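Local coordinates for thioesterase (Pseudomonas aeruginosa, PDB 3QY3), which probably hydrolyses fatty acyl-CoA thioesters as a hotdog-fold thioesterase, at residues G45-N49 against T50-Q54. Sequence-based numbering, arbitrary orientation.
Sequences GHVNN and TLYFQ
CG1 of V47 lies over one face of the Y52 ring, where the loop 45-49 runs into the first turn of helix 51-66. With CG1 anti to the backbone N (chi1 165°), this methyl sits 4.1 Å from the centroid of the Y52 ring, 24° off the normal and offset toward the rim, a CH-pi contact. V47 CG1 also packs against L51 CB at 3.7 Å, the two side chains crossing at about a right angle. The N49 amide crosses the Y52 ring with their planes 43° apart, OD1 of N49 lying 4.1 Å from CE2 of Y52. A water near the plane of the Y52 ring donates to V47 O at 2.8 Å.

Backbone bonds join the loop to the helical turn. L51 N donates to N48 O at 2.9 Å, and Y52 N makes a weak bond to N49 O. The N48 and T50 side chains run side by side in the same direction.

Y87 on strand 76-87 gives N49 O a hydrogen bond from its hydroxyl, and F53 packs on S83 and Y87, seating the start of the hotdog helix against the sheet. The F53 ring also stacks on F53 of the second subunit, placing this turn at a subunit interface beside strand 76-87.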
# COMPACT_ATOMS: atom_id res chain seq x y z
N GLY A 45 2.48 -8.49 -12.80
CA GLY A 45 1.78 -7.71 -13.77
C GLY A 45 0.28 -7.88 -13.76
O GLY A 45 -0.41 -7.64 -14.79
N HIS A 46 -0.27 -8.24 -12.61
CA HIS A 46 -1.70 -8.18 -12.40
C HIS A 46 -1.89 -7.54 -11.03
O HIS A 46 -0.92 -7.40 -10.26
CB HIS A 46 -2.38 -9.57 -12.31
CG HIS A 46 -1.85 -10.61 -13.24
ND1 HIS A 46 -1.09 -11.67 -12.79
CD2 HIS A 46 -2.07 -10.84 -14.56
CE1 HIS A 46 -0.78 -12.45 -13.82
NE2 HIS A 46 -1.39 -11.98 -14.91
N VAL A 47 -3.12 -7.21 -10.67
CA VAL A 47 -3.36 -6.61 -9.37
C VAL A 47 -2.87 -7.57 -8.26
O VAL A 47 -3.13 -8.79 -8.32
CB VAL A 47 -4.88 -6.35 -9.17
CG1 VAL A 47 -5.27 -6.05 -7.64
CG2 VAL A 47 -5.38 -5.17 -10.10
N ASN A 48 -2.13 -7.06 -7.30
CA ASN A 48 -1.60 -7.89 -6.21
C ASN A 48 -2.76 -8.48 -5.38
O ASN A 48 -3.73 -7.75 -5.06
CB ASN A 48 -0.71 -7.01 -5.31
CG ASN A 48 -0.12 -7.78 -4.16
OD1 ASN A 48 0.77 -8.62 -4.33
ND2 ASN A 48 -0.62 -7.50 -2.96
N ASN A 49 -2.63 -9.75 -4.95
CA ASN A 49 -3.75 -10.42 -4.28
C ASN A 49 -4.22 -9.72 -3.05
O ASN A 49 -5.43 -9.74 -2.75
CB ASN A 49 -3.36 -11.80 -3.92
CG ASN A 49 -3.41 -12.67 -5.08
OD1 ASN A 49 -3.95 -12.29 -6.14
ND2 ASN A 49 -2.74 -13.80 -4.96
N THR A 50 -3.33 -9.07 -2.32
CA THR A 50 -3.69 -8.26 -1.13
C THR A 50 -4.70 -7.14 -1.43
O THR A 50 -5.57 -6.81 -0.61
CB THR A 50 -2.39 -7.61 -0.48
OG1 THR A 50 -1.50 -8.65 -0.10
CG2 THR A 50 -2.73 -6.74 0.77
N LEU A 51 -4.52 -6.49 -2.59
CA LEU A 51 -5.31 -5.32 -2.96
C LEU A 51 -6.83 -5.63 -3.09
O LEU A 51 -7.64 -4.75 -2.89
CB LEU A 51 -4.76 -4.63 -4.21
CG LEU A 51 -3.78 -3.48 -3.96
CD1 LEU A 51 -4.57 -2.23 -3.38
CD2 LEU A 51 -2.67 -3.92 -3.05
N TYR A 52 -7.20 -6.87 -3.38
CA TYR A 52 -8.62 -7.21 -3.47
C TYR A 52 -9.33 -6.96 -2.16
O TYR A 52 -10.47 -6.50 -2.13
CB TYR A 52 -8.83 -8.64 -3.90
CG TYR A 52 -8.44 -8.85 -5.36
CD1 TYR A 52 -9.24 -8.39 -6.39
CD2 TYR A 52 -7.23 -9.33 -5.69
CE1 TYR A 52 -8.85 -8.53 -7.72
CE2 TYR A 52 -6.82 -9.51 -7.00
CZ TYR A 52 -7.66 -9.07 -8.02
OH TYR A 52 -7.24 -9.24 -9.33
N PHE A 53 -8.59 -7.14 -1.07
CA PHE A 53 -9.16 -6.83 0.25
C PHE A 53 -9.37 -5.36 0.53
O PHE A 53 -10.32 -5.01 1.25
CB PHE A 53 -8.34 -7.53 1.32
CG PHE A 53 -8.42 -9.04 1.26
CD1 PHE A 53 -9.55 -9.72 1.63
CD2 PHE A 53 -7.36 -9.76 0.78
CE1 PHE A 53 -9.62 -11.14 1.58
CE2 PHE A 53 -7.44 -11.12 0.67
CZ PHE A 53 -8.56 -11.82 1.11
N GLN A 54 -8.54 -4.53 -0.12
CA GLN A 54 -8.74 -3.09 -0.05
C GLN A 54 -9.97 -2.71 -0.85
O GLN A 54 -10.72 -1.79 -0.45
CB GLN A 54 -7.52 -2.33 -0.53
CG GLN A 54 -7.68 -0.86 -0.39
CD GLN A 54 -6.36 -0.06 -0.50
OE1 GLN A 54 -5.94 0.37 -1.59
NE2 GLN A 54 -5.72 0.17 0.66
O HOH W 1 -5.06 -10.14 -9.88